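Side-chain contacts in response regulator receiver (Brucella melitensis biovar Abortus, PDB 4G97), which probably relays stress signals by coupling phosphorylation of a receiver domain to binding of an anti-sigma factor through a sigma-factor-like domain, as in other PhyR response regulators: residues L14-R19 with A103-N108; A92-Q97 with G124-T129; V138-M143 with Q252-E257; D202-I207 with V215-A220. One frame throughout, in Å; residues are numbered along the deposited sequence.

Contacts 1 and 2 lie in the sigma-like, all-helical part of the chain and share helix 94-104, contact 2 at its start and contact 1 at its far end; their centres are about 14 Å apart and their segments alternate along the sequence. Contacts 3 and 4 follow, both reaching the five-stranded parallel sheet of the receiver domain, centres about 15 Å apart, with contact 4 falling between the two segments of contact 3. Contacts 2 and 4 are farthest apart, about 29 Å between centres. Helix 243-265 joins the two halves: its Gln252 and Phe255 meet Arg96 of contact 2, while its Leu254 belongs to contact 3. The sigma-like and receiver parts thus pack together in one chain.

Contact 1. Residues L14-R19 with A103-N108; sequences LRRFSR and AVEGFN
Arg16 grips the carboxylate of Glu105 side-on, each of two nitrogens taking its own oxygen in a bidentate salt bridge. NH2 of Arg16 reaches OE1 of Glu105 at 2.8 Å in a nearly straight bond (170°) that lies in the guanidinium plane but comes from above the carboxylate plane. The second bond, NE of Arg16 to OE2 of Glu105, is equally short at 2.8 Å yet more bent, at 149°, and meets OE2 on its syn side, out of the carboxylate plane. Arg16 keeps CG anti to its backbone N (chi1 178°) and bends at chi3, which brings NE and NH2 to the carboxylate. Tyr57 OH also bonds OE1, fixing the carboxylate from helix 52-64, and the pair is buried. Helix 11-22, in the sigma2-like region, is in this way tied to the end of helix 94-104, where Gly106 with its positive phi turns the chain out of the helix. Above one face of the guanidinium sits the carbonyl O of Val104, 3.6 Å from Arg16 NH2, while CG1 of Val104 touches Arg16 NE at 3.8 Å. Farther out, Glu105 crosses Phe17 at about a right angle: CG of Glu105 lies 3.7 Å from CD1 of Phe17, and Phe17 CB packs against Glu105 CD at 3.6 Å.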
loop_
_atom_site.group_PDB
_atom_site.type_symbol
_atom_site.label_atom_id
_atom_site.label_comp_id
_atom_site.label_asym_id
_atom_site.label_seq_id
_atom_site.Cartn_x
_atom_site.Cartn_y
_atom_site.Cartn_z
ATOM N N LEU A 14 6.679 2.698 -7.946
ATOM C CA LEU A 14 6.568 1.329 -8.446
ATOM C C LEU A 14 6.804 0.353 -7.283
ATOM O O LEU A 14 6.125 -0.669 -7.214
ATOM C CB LEU A 14 7.514 1.076 -9.626
ATOM C CG LEU A 14 7.512 -0.352 -10.213
ATOM C CD1 LEU A 14 6.238 -0.646 -10.975
ATOM C CD2 LEU A 14 8.748 -0.589 -11.093
ATOM N N ARG A 15 7.726 0.693 -6.343
ATOM C CA ARG A 15 7.953 -0.096 -5.116
ATOM C C ARG A 15 6.677 -0.049 -4.259
ATOM O O ARG A 15 6.293 -1.073 -3.729
ATOM C CB ARG A 15 9.155 0.444 -4.303
ATOM C CG ARG A 15 10.489 0.141 -4.971
ATOM C CD ARG A 15 11.704 0.496 -4.141
ATOM N NE ARG A 15 12.891 0.503 -5.000
ATOM C CZ ARG A 15 13.392 1.587 -5.589
ATOM N NH1 ARG A 15 12.883 2.785 -5.339
ATOM N NH2 ARG A 15 14.436 1.486 -6.391
ATOM N N ARG A 16 6.003 1.127 -4.144
ATOM C CA ARG A 16 4.758 1.226 -3.377
ATOM C C ARG A 16 3.738 0.212 -3.933
ATOM O O ARG A 16 3.180 -0.606 -3.177
ATOM C CB ARG A 16 4.177 2.648 -3.429
ATOM C CG ARG A 16 2.832 2.753 -2.673
ATOM C CD ARG A 16 2.174 4.116 -2.802
ATOM N NE ARG A 16 1.987 4.471 -4.211
ATOM C CZ ARG A 16 1.820 5.703 -4.670
ATOM N NH1 ARG A 16 1.764 6.727 -3.832
ATOM N NH2 ARG A 16 1.705 5.921 -5.970
ATOM N N PHE A 17 3.558 0.234 -5.269
ATOM C CA PHE A 17 2.670 -0.675 -5.978
ATOM C C PHE A 17 3.099 -2.142 -5.749
ATOM O O PHE A 17 2.263 -2.959 -5.370
ATOM C CB PHE A 17 2.670 -0.329 -7.472
ATOM C CG PHE A 17 1.864 -1.257 -8.349
ATOM C CD1 PHE A 17 0.475 -1.329 -8.228
ATOM C CD2 PHE A 17 2.483 -2.029 -9.330
ATOM C CE1 PHE A 17 -0.267 -2.189 -9.038
ATOM C CE2 PHE A 17 1.732 -2.870 -10.155
ATOM C CZ PHE A 17 0.364 -2.953 -9.992
ATOM N N SER A 18 4.408 -2.451 -5.921
ATOM C CA SER A 18 4.952 -3.801 -5.764
ATOM C C SER A 18 4.740 -4.356 -4.346
ATOM O O SER A 18 4.336 -5.500 -4.214
ATOM C CB SER A 18 6.423 -3.822 -6.129
ATOM O OG SER A 18 6.863 -5.159 -6.309
ATOM N N ARG A 19 4.992 -3.534 -3.297
ATOM C CA ARG A 19 4.773 -3.906 -1.900
ATOM C C ARG A 19 3.290 -4.160 -1.630
ATOM O O ARG A 19 2.969 -5.157 -0.988
ATOM C CB ARG A 19 5.310 -2.823 -0.962
ATOM C CG ARG A 19 6.832 -2.643 -1.037
ATOM C CD ARG A 19 7.251 -1.483 -0.179
ATOM N NE ARG A 19 8.619 -1.062 -0.472
ATOM C CZ ARG A 19 9.251 -0.071 0.144
ATOM N NH1 ARG A 19 8.655 0.604 1.121
ATOM N NH2 ARG A 19 10.482 0.257 -0.211
ATOM N N ALA A 103 -6.856 3.369 -7.651
ATOM C CA ALA A 103 -7.045 3.907 -6.289
ATOM C C ALA A 103 -5.769 4.279 -5.591
ATOM O O ALA A 103 -5.747 5.293 -4.894
ATOM C CB ALA A 103 -7.826 2.932 -5.432
ATOM N N VAL A 104 -4.697 3.485 -5.750
ATOM C CA VAL A 104 -3.444 3.844 -5.065
ATOM C C VAL A 104 -2.475 4.579 -5.981
ATOM O O VAL A 104 -1.872 5.561 -5.561
ATOM C CB VAL A 104 -2.773 2.616 -4.396
ATOM C CG1 VAL A 104 -1.494 3.005 -3.646
ATOM C CG2 VAL A 104 -3.748 1.877 -3.479
ATOM N N GLU A 105 -2.265 4.061 -7.190
ATOM C CA GLU A 105 -1.251 4.582 -8.106
ATOM C C GLU A 105 -1.551 5.875 -8.879
ATOM O O GLU A 105 -0.636 6.469 -9.448
ATOM C CB GLU A 105 -0.637 3.459 -8.976
ATOM C CG GLU A 105 0.061 2.368 -8.155
ATOM C CD GLU A 105 1.109 2.855 -7.163
ATOM O OE1 GLU A 105 2.001 3.635 -7.566
ATOM O OE2 GLU A 105 1.017 2.490 -5.970
ATOM N N GLY A 106 -2.791 6.327 -8.851
ATOM C CA GLY A 106 -3.168 7.568 -9.524
ATOM C C GLY A 106 -3.308 7.533 -11.039
ATOM O O GLY A 106 -3.334 8.596 -11.670
ATOM N N PHE A 107 -3.412 6.343 -11.639
ATOM C CA PHE A 107 -3.626 6.189 -13.081
ATOM C C PHE A 107 -5.127 6.243 -13.382
ATOM O O PHE A 107 -5.923 5.693 -12.620
ATOM C CB PHE A 107 -3.087 4.837 -13.605
ATOM C CG PHE A 107 -1.583 4.664 -13.562
ATOM C CD1 PHE A 107 -0.760 5.353 -14.451
ATOM C CD2 PHE A 107 -0.990 3.795 -12.644
ATOM C CE1 PHE A 107 0.639 5.198 -14.399
ATOM C CE2 PHE A 107 0.408 3.659 -12.579
ATOM C CZ PHE A 107 1.213 4.352 -13.462
ATOM N N ASN A 108 -5.522 6.856 -14.523
ATOM C CA ASN A 108 -6.932 6.804 -14.918
ATOM C C ASN A 108 -7.124 5.399 -15.495
ATOM O O ASN A 108 -6.127 4.687 -15.705
ATOM C CB ASN A 108 -7.320 7.916 -15.917
ATOM C CG ASN A 108 -6.558 7.962 -17.225
ATOM O OD1 ASN A 108 -6.468 6.980 -17.980
ATOM N ND2 ASN A 108 -6.092 9.151 -17.572
#

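Contact 2. Residues A92-Q97 with G124-T129; sequences APLPRQ and GRLLST
Leu126 lays its forked end against Leu94, the two side chains crossing at a slant. The closest approach is methyl to methyl, CD2 of Leu126 to CD2 of Leu94 at 3.7 Å, and the other methyl of Leu126, CD1, lies almost as near that same Leu94 CD2, at 3.8 Å. Both methyls of Leu126 thus bear on CD2 of Leu94, and CD2 of Leu126 on its branch carbon CG as well. Below the fork, CG of Leu126 comes 4.0 Å from CA of Pro95, which brings the side chain down onto the backbone of the first helical turn. Pro95 is the second partner. Its ring carbon CB meets the carbonyl O of Leu126 at 3.3 Å, and its CG faces the methyl CG2 of Thr129, one turn farther on, at 4.2 Å. No hydrogen bond crosses between the segments. The hydroxyl of Thr129 is instead turned back on its own helix, OG1 bonding Arg125 O at 2.8 Å; the backbone N of Thr129 reaches this oxygen from the opposite face of the carbonyl plane. With the hydroxyl occupied there, Thr129 offers its methyl to the proline. The backbones come close, with CA of Pro95 4.9 Å from CA of Leu126. Leu116 of helix 109-116 also packs on Leu126, so the start of helix 94-104, helix 109-116 and helix 120-135 meet around this leucine, as expected of the helix-turn-helix-like bundle of a sigma-like domain.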
loop_
_atom_site.group_PDB
_atom_site.type_symbol
_atom_site.label_atom_id
_atom_site.label_comp_id
_atom_site.label_asym_id
_atom_site.label_seq_id
_atom_site.Cartn_x
_atom_site.Cartn_y
_atom_site.Cartn_z
ATOM N N ALA A 92 -0.775 -10.645 -5.788
ATOM C CA ALA A 92 -2.232 -10.590 -5.618
ATOM C C ALA A 92 -2.950 -10.717 -6.997
ATOM O O ALA A 92 -2.310 -10.471 -8.023
ATOM C CB ALA A 92 -2.620 -9.279 -4.928
ATOM N N PRO A 93 -4.258 -11.089 -7.059
ATOM C CA PRO A 93 -4.918 -11.241 -8.376
ATOM C C PRO A 93 -5.092 -9.971 -9.225
ATOM O O PRO A 93 -4.932 -8.850 -8.723
ATOM C CB PRO A 93 -6.272 -11.877 -8.025
ATOM C CG PRO A 93 -6.525 -11.478 -6.623
ATOM C CD PRO A 93 -5.175 -11.462 -5.960
ATOM N N LEU A 94 -5.452 -10.168 -10.517
ATOM C CA LEU A 94 -5.675 -9.135 -11.535
ATOM C C LEU A 94 -6.688 -8.047 -11.159
ATOM O O LEU A 94 -6.368 -6.884 -11.400
ATOM C CB LEU A 94 -5.992 -9.760 -12.908
ATOM C CG LEU A 94 -5.467 -9.022 -14.145
ATOM C CD1 LEU A 94 -3.973 -9.289 -14.358
ATOM C CD2 LEU A 94 -6.225 -9.459 -15.389
ATOM N N PRO A 95 -7.876 -8.332 -10.547
ATOM C CA PRO A 95 -8.779 -7.225 -10.166
ATOM C C PRO A 95 -8.175 -6.358 -9.054
ATOM O O PRO A 95 -8.397 -5.155 -9.035
ATOM C CB PRO A 95 -10.056 -7.942 -9.697
ATOM C CG PRO A 95 -9.943 -9.326 -10.208
ATOM C CD PRO A 95 -8.476 -9.631 -10.185
ATOM N N ARG A 96 -7.380 -6.966 -8.152
ATOM C CA ARG A 96 -6.688 -6.225 -7.086
ATOM C C ARG A 96 -5.588 -5.346 -7.683
ATOM O O ARG A 96 -5.440 -4.209 -7.254
ATOM C CB ARG A 96 -6.178 -7.152 -5.976
ATOM C CG ARG A 96 -7.333 -7.651 -5.128
ATOM C CD ARG A 96 -6.918 -8.472 -3.932
ATOM N NE ARG A 96 -8.089 -8.787 -3.107
ATOM C CZ ARG A 96 -8.547 -8.034 -2.114
ATOM N NH1 ARG A 96 -7.918 -6.911 -1.775
ATOM N NH2 ARG A 96 -9.628 -8.407 -1.437
ATOM N N GLN A 97 -4.910 -5.822 -8.753
ATOM C CA GLN A 97 -3.907 -5.038 -9.491
ATOM C C GLN A 97 -4.584 -3.833 -10.143
ATOM O O GLN A 97 -4.059 -2.724 -10.082
ATOM C CB GLN A 97 -3.257 -5.883 -10.590
ATOM C CG GLN A 97 -2.404 -7.023 -10.071
ATOM C CD GLN A 97 -1.717 -7.765 -11.180
ATOM O OE1 GLN A 97 -1.174 -7.172 -12.113
ATOM N NE2 GLN A 97 -1.689 -9.084 -11.071
ATOM N N GLY A 124 -13.011 -2.371 -17.064
ATOM C CA GLY A 124 -14.220 -1.949 -16.356
ATOM C C GLY A 124 -14.886 -3.064 -15.569
ATOM O O GLY A 124 -15.446 -2.817 -14.496
ATOM N N ARG A 125 -14.813 -4.302 -16.093
ATOM C CA ARG A 125 -15.370 -5.502 -15.467
ATOM C C ARG A 125 -14.427 -5.970 -14.369
ATOM O O ARG A 125 -14.878 -6.387 -13.299
ATOM C CB ARG A 125 -15.557 -6.604 -16.503
ATOM N N LEU A 126 -13.109 -5.878 -14.637
ATOM C CA LEU A 126 -12.019 -6.225 -13.723
ATOM C C LEU A 126 -12.093 -5.292 -12.497
ATOM O O LEU A 126 -11.936 -5.747 -11.370
ATOM C CB LEU A 126 -10.693 -6.038 -14.480
ATOM C CG LEU A 126 -9.517 -6.933 -14.136
ATOM C CD1 LEU A 126 -9.782 -8.395 -14.508
ATOM C CD2 LEU A 126 -8.279 -6.453 -14.864
ATOM N N LEU A 127 -12.421 -4.011 -12.734
ATOM C CA LEU A 127 -12.583 -2.986 -11.711
ATOM C C LEU A 127 -13.844 -3.193 -10.868
ATOM O O LEU A 127 -13.804 -2.906 -9.672
ATOM C CB LEU A 127 -12.547 -1.583 -12.341
ATOM C CG LEU A 127 -12.046 -0.437 -11.464
ATOM C CD1 LEU A 127 -10.614 -0.662 -11.001
ATOM C CD2 LEU A 127 -12.151 0.883 -12.193
ATOM N N SER A 128 -14.951 -3.705 -11.471
ATOM C CA SER A 128 -16.211 -3.993 -10.760
ATOM C C SER A 128 -16.050 -5.198 -9.810
ATOM O O SER A 128 -16.523 -5.146 -8.669
ATOM C CB SER A 128 -17.358 -4.232 -11.745
ATOM O OG SER A 128 -18.406 -3.291 -11.558
ATOM N N THR A 129 -15.362 -6.271 -10.286
ATOM C CA THR A 129 -15.042 -7.495 -9.531
ATOM C C THR A 129 -14.178 -7.101 -8.317
ATOM O O THR A 129 -14.349 -7.665 -7.228
ATOM C CB THR A 129 -14.292 -8.503 -10.428
ATOM O OG1 THR A 129 -14.997 -8.669 -11.655
ATOM C CG2 THR A 129 -14.104 -9.865 -9.764
#

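Contact 3. Residues V138-M143 with Q252-E257; sequences VATRLM and QALFFE
The hydroxyl of Thr140 bonds back to the carbonyl of Val138, OG1 to O at 2.9 Å, and Leu254 of the C-terminal helix 243-265 closes over the hydroxyl of Thr140 and the carbonyl of Val138. The hydroxyl reaches Val138 O from above the carbonyl plane, with a C=O...donor angle of 138°. Thr140 chi1 of -57° sets OG1 beside its own backbone N, on the side from which Leu254 arrives. Thr140 and Leu254 then slide past each other in opposite directions: CD2 of Leu254 rests 3.3 Å from Thr140 OG1 and 4.2 Å from Thr140 CB. The other methyl, CD1, spans the bonded pair, lying 3.8 Å from Val138 O and 3.9 Å from Thr140 OG1. Met187 of the neighbouring strand 187-191 and His164 also touch Leu254, which thereby seats helix 243-265 at the beginning of strand 141-145. In the (βα)5 receiver fold this strand occupies the second place from one border of the sheet, next to strand 165-170, and His164 ND1 pairs with the backbone N of Thr140. The helix is held here by a leucine fork covering a polar turn whose hydroxyl and carbonyl are already paired with each other, so the apolar methyls lie over a hydrogen bond made within the chain entering the strand.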
loop_
_atom_site.group_PDB
_atom_site.type_symbol
_atom_site.label_atom_id
_atom_site.label_comp_id
_atom_site.label_asym_id
_atom_site.label_seq_id
_atom_site.Cartn_x
_atom_site.Cartn_y
_atom_site.Cartn_z
ATOM N N VAL A 138 -13.485 -7.775 6.211
ATOM C CA VAL A 138 -13.825 -8.357 7.524
ATOM C C VAL A 138 -13.720 -7.211 8.541
ATOM O O VAL A 138 -12.688 -6.531 8.584
ATOM C CB VAL A 138 -12.897 -9.553 7.891
ATOM C CG1 VAL A 138 -13.316 -10.183 9.214
ATOM C CG2 VAL A 138 -12.895 -10.609 6.778
ATOM N N ALA A 139 -14.789 -6.972 9.323
ATOM C CA ALA A 139 -14.812 -5.893 10.311
ATOM C C ALA A 139 -13.634 -6.044 11.264
ATOM O O ALA A 139 -13.475 -7.093 11.900
ATOM C CB ALA A 139 -16.142 -5.878 11.072
ATOM N N THR A 140 -12.810 -5.003 11.348
ATOM C CA THR A 140 -11.598 -4.981 12.149
ATOM C C THR A 140 -11.589 -3.816 13.115
ATOM O O THR A 140 -12.082 -2.725 12.802
ATOM C CB THR A 140 -10.349 -4.995 11.182
ATOM O OG1 THR A 140 -10.434 -6.138 10.342
ATOM C CG2 THR A 140 -9.026 -5.053 11.893
ATOM N N ARG A 141 -11.002 -4.057 14.296
ATOM C CA ARG A 141 -10.819 -3.046 15.334
ATOM C C ARG A 141 -9.462 -2.390 15.060
ATOM O O ARG A 141 -8.440 -3.069 15.007
ATOM C CB ARG A 141 -10.844 -3.678 16.742
ATOM C CG ARG A 141 -12.220 -4.186 17.137
ATOM C CD ARG A 141 -12.192 -4.971 18.433
ATOM N NE ARG A 141 -12.066 -4.092 19.593
ATOM C CZ ARG A 141 -10.951 -3.925 20.290
ATOM N NH1 ARG A 141 -9.845 -4.574 19.953
ATOM N NH2 ARG A 141 -10.929 -3.097 21.319
ATOM N N LEU A 142 -9.454 -1.082 14.831
ATOM C CA LEU A 142 -8.183 -0.455 14.535
ATOM C C LEU A 142 -7.852 0.769 15.342
ATOM O O LEU A 142 -8.731 1.493 15.806
ATOM C CB LEU A 142 -7.992 -0.244 13.020
ATOM C CG LEU A 142 -9.032 0.559 12.284
ATOM C CD1 LEU A 142 -8.765 2.052 12.430
ATOM C CD2 LEU A 142 -9.060 0.157 10.807
ATOM N N MET A 143 -6.568 0.992 15.512
ATOM C CA MET A 143 -6.079 2.164 16.198
ATOM C C MET A 143 -5.503 3.142 15.150
ATOM O O MET A 143 -4.781 2.722 14.231
ATOM C CB MET A 143 -5.022 1.754 17.205
ATOM C CG MET A 143 -4.381 2.916 17.916
ATOM S SD MET A 143 -3.104 2.476 19.121
ATOM C CE MET A 143 -2.355 1.124 18.348
ATOM N N GLN A 252 -5.993 -4.647 1.030
ATOM C CA GLN A 252 -4.791 -5.458 0.805
ATOM C C GLN A 252 -4.223 -5.985 2.113
ATOM O O GLN A 252 -3.879 -7.161 2.195
ATOM C CB GLN A 252 -3.702 -4.663 0.071
ATOM C CG GLN A 252 -4.016 -4.365 -1.378
ATOM C CD GLN A 252 -4.206 -5.595 -2.212
ATOM O OE1 GLN A 252 -5.315 -5.914 -2.581
ATOM N NE2 GLN A 252 -3.135 -6.285 -2.566
ATOM N N ALA A 253 -4.110 -5.124 3.129
ATOM C CA ALA A 253 -3.538 -5.506 4.430
ATOM C C ALA A 253 -4.301 -6.668 5.084
ATOM O O ALA A 253 -3.671 -7.548 5.671
ATOM C CB ALA A 253 -3.495 -4.313 5.369
ATOM N N LEU A 254 -5.646 -6.653 4.990
ATOM C CA LEU A 254 -6.521 -7.687 5.527
ATOM C C LEU A 254 -6.494 -8.937 4.646
ATOM O O LEU A 254 -6.620 -10.034 5.174
ATOM C CB LEU A 254 -7.953 -7.180 5.658
ATOM C CG LEU A 254 -8.223 -6.112 6.713
ATOM C CD1 LEU A 254 -9.629 -5.576 6.563
ATOM C CD2 LEU A 254 -8.031 -6.665 8.130
ATOM N N PHE A 255 -6.328 -8.768 3.308
ATOM C CA PHE A 255 -6.195 -9.866 2.346
ATOM C C PHE A 255 -4.943 -10.703 2.688
ATOM O O PHE A 255 -5.050 -11.933 2.773
ATOM C CB PHE A 255 -6.133 -9.330 0.901
ATOM C CG PHE A 255 -5.867 -10.361 -0.169
ATOM C CD1 PHE A 255 -6.894 -11.172 -0.649
ATOM C CD2 PHE A 255 -4.584 -10.543 -0.681
ATOM C CE1 PHE A 255 -6.640 -12.151 -1.620
ATOM C CE2 PHE A 255 -4.327 -11.534 -1.640
ATOM C CZ PHE A 255 -5.361 -12.314 -2.120
ATOM N N PHE A 256 -3.778 -10.033 2.924
ATOM C CA PHE A 256 -2.533 -10.720 3.293
ATOM C C PHE A 256 -2.540 -11.215 4.715
ATOM O O PHE A 256 -1.950 -12.258 4.973
ATOM C CB PHE A 256 -1.279 -9.879 3.005
ATOM C CG PHE A 256 -1.043 -9.729 1.524
ATOM C CD1 PHE A 256 -0.630 -10.814 0.755
ATOM C CD2 PHE A 256 -1.258 -8.511 0.889
ATOM C CE1 PHE A 256 -0.437 -10.682 -0.622
ATOM C CE2 PHE A 256 -1.073 -8.383 -0.490
ATOM C CZ PHE A 256 -0.668 -9.472 -1.231
ATOM N N GLU A 257 -3.228 -10.498 5.631
ATOM C CA GLU A 257 -3.327 -10.927 7.035
ATOM C C GLU A 257 -4.086 -12.235 7.152
ATOM O O GLU A 257 -3.683 -13.118 7.916
ATOM C CB GLU A 257 -3.938 -9.843 7.944
ATOM C CG GLU A 257 -3.878 -10.156 9.432
ATOM C CD GLU A 257 -2.514 -10.423 10.043
ATOM O OE1 GLU A 257 -1.491 -10.081 9.408
ATOM O OE2 GLU A 257 -2.473 -10.978 11.165
#

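Contact 4. Residues D202-I207 with V215-A220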
loop_
_atom_site.group_PDB
_atom_site.type_symbol
_atom_site.label_atom_id
_atom_site.label_comp_id
_atom_site.label_asym_id
_atom_site.label_seq_id
_atom_site.Cartn_x
_atom_site.Cartn_y
_atom_site.Cartn_z
ATOM N N ASP A 202 8.872 4.445 14.900
ATOM C CA ASP A 202 9.512 4.003 16.148
ATOM C C ASP A 202 8.464 3.620 17.173
ATOM O O ASP A 202 8.611 2.592 17.830
ATOM C CB ASP A 202 10.470 5.079 16.703
ATOM C CG ASP A 202 11.753 5.251 15.907
ATOM O OD1 ASP A 202 11.741 4.978 14.685
ATOM O OD2 ASP A 202 12.753 5.704 16.490
ATOM N N ALA A 203 7.377 4.414 17.250
ATOM C CA ALA A 203 6.211 4.175 18.102
ATOM C C ALA A 203 5.561 2.842 17.723
ATOM O O ALA A 203 5.263 2.038 18.605
ATOM C CB ALA A 203 5.203 5.313 17.942
ATOM N N VAL A 204 5.381 2.590 16.408
ATOM C CA VAL A 204 4.799 1.341 15.914
ATOM C C VAL A 204 5.734 0.137 16.176
ATOM O O VAL A 204 5.254 -0.903 16.631
ATOM C CB VAL A 204 4.311 1.438 14.445
ATOM C CG1 VAL A 204 4.076 0.062 13.829
ATOM C CG2 VAL A 204 3.048 2.286 14.352
ATOM N N ASN A 205 7.051 0.288 15.912
ATOM C CA ASN A 205 8.057 -0.770 16.115
ATOM C C ASN A 205 8.069 -1.420 17.513
ATOM O O ASN A 205 8.347 -2.616 17.622
ATOM C CB ASN A 205 9.447 -0.325 15.658
ATOM C CG ASN A 205 9.621 -0.382 14.156
ATOM O OD1 ASN A 205 9.040 -1.230 13.459
ATOM N ND2 ASN A 205 10.441 0.513 13.623
ATOM N N GLU A 206 7.690 -0.655 18.552
ATOM C CA GLU A 206 7.571 -1.126 19.938
ATOM C C GLU A 206 6.404 -2.109 20.110
ATOM O O GLU A 206 6.542 -3.084 20.848
ATOM C CB GLU A 206 7.451 0.054 20.908
ATOM C CG GLU A 206 8.701 0.922 20.914
ATOM C CD GLU A 206 9.107 1.580 22.219
ATOM O OE1 GLU A 206 8.406 1.394 23.240
ATOM O OE2 GLU A 206 10.131 2.303 22.213
ATOM N N ILE A 207 5.280 -1.872 19.393
ATOM C CA ILE A 207 4.081 -2.714 19.368
ATOM C C ILE A 207 4.413 -4.020 18.639
ATOM O O ILE A 207 4.212 -5.094 19.203
ATOM C CB ILE A 207 2.886 -1.943 18.706
ATOM C CG1 ILE A 207 2.316 -0.857 19.659
ATOM C CG2 ILE A 207 1.777 -2.894 18.170
ATOM C CD1 ILE A 207 1.650 0.334 18.970
ATOM N N VAL A 215 0.040 -2.950 9.637
ATOM C CA VAL A 215 0.190 -1.511 9.858
ATOM C C VAL A 215 0.192 -0.778 8.499
ATOM O O VAL A 215 0.874 -1.198 7.561
ATOM C CB VAL A 215 1.468 -1.141 10.674
ATOM C CG1 VAL A 215 1.568 0.372 10.897
ATOM C CG2 VAL A 215 1.506 -1.869 12.008
ATOM N N ILE A 216 -0.551 0.331 8.425
ATOM C CA ILE A 216 -0.604 1.166 7.234
ATOM C C ILE A 216 -0.057 2.496 7.659
ATOM O O ILE A 216 -0.570 3.105 8.593
ATOM C CB ILE A 216 -2.027 1.248 6.618
ATOM C CG1 ILE A 216 -2.393 -0.114 6.009
ATOM C CG2 ILE A 216 -2.082 2.341 5.534
ATOM C CD1 ILE A 216 -3.760 -0.435 6.030
ATOM N N PHE A 217 1.047 2.902 7.047
ATOM C CA PHE A 217 1.658 4.176 7.389
ATOM C C PHE A 217 1.077 5.319 6.568
ATOM O O PHE A 217 0.596 5.108 5.450
ATOM C CB PHE A 217 3.188 4.106 7.322
ATOM C CG PHE A 217 3.799 3.421 8.521
ATOM C CD1 PHE A 217 3.943 4.096 9.727
ATOM C CD2 PHE A 217 4.161 2.079 8.467
ATOM C CE1 PHE A 217 4.476 3.451 10.849
ATOM C CE2 PHE A 217 4.734 1.445 9.577
ATOM C CZ PHE A 217 4.885 2.138 10.763
ATOM N N ILE A 218 1.040 6.501 7.175
ATOM C CA ILE A 218 0.506 7.729 6.579
ATOM C C ILE A 218 1.609 8.756 6.536
ATOM O O ILE A 218 2.251 9.021 7.560
ATOM C CB ILE A 218 -0.751 8.273 7.320
ATOM C CG1 ILE A 218 -1.847 7.194 7.427
ATOM C CG2 ILE A 218 -1.298 9.511 6.595
ATOM C CD1 ILE A 218 -2.635 7.247 8.731
ATOM N N THR A 219 1.857 9.321 5.345
ATOM C CA THR A 219 2.912 10.333 5.232
ATOM C C THR A 219 2.642 11.345 4.148
ATOM O O THR A 219 2.038 11.017 3.126
ATOM C CB THR A 219 4.309 9.672 5.075
ATOM O OG1 THR A 219 5.294 10.697 5.033
ATOM C CG2 THR A 219 4.408 8.808 3.824
ATOM N N ALA A 220 3.146 12.568 4.356
ATOM C CA ALA A 220 3.072 13.651 3.368
ATOM C C ALA A 220 4.251 13.513 2.399
ATOM O O ALA A 220 4.232 14.130 1.336
ATOM C CB ALA A 220 3.144 15.006 4.072
#
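With chi1 of 164°, Val204 swings CG1 opposite its backbone N and aims that methyl from helix 200-210 at the sheet, where Val215 and Phe217 await it. Val215 places CG2 beside its own backbone N, and the two valines meet tip to tip, CG1 of Val204 to CG2 of Val215 at 3.7 Å. The second methyl of Val215 stays close as well, CG1 to CG1 of Val204 at 3.9 Å. Phe217, two residues along the strand, and Val204 approach from opposite directions, the ring meeting the valine obliquely: CZ of Phe217 is 3.8 Å from CG1 of Val204, and CE1 of Phe217 is 4.0 Å from CG2 of Val204. The same ring carries Val215 CG1 over one face, 3.6 Å above the plane and toward the rim, so the three side chains touch one another. Val188 and Ala190 of strand 187-191 also pack on Val204. Helix 200-210 is the crossover helix of the beta-alpha-beta unit that links strand 187-191, bearing the predicted phosphorylation site Asp191, to strand 215-219. The contact between these segments is apolar and lacks any directional bond, so the close fit of methyls and ring sets how the helix sits on the strand.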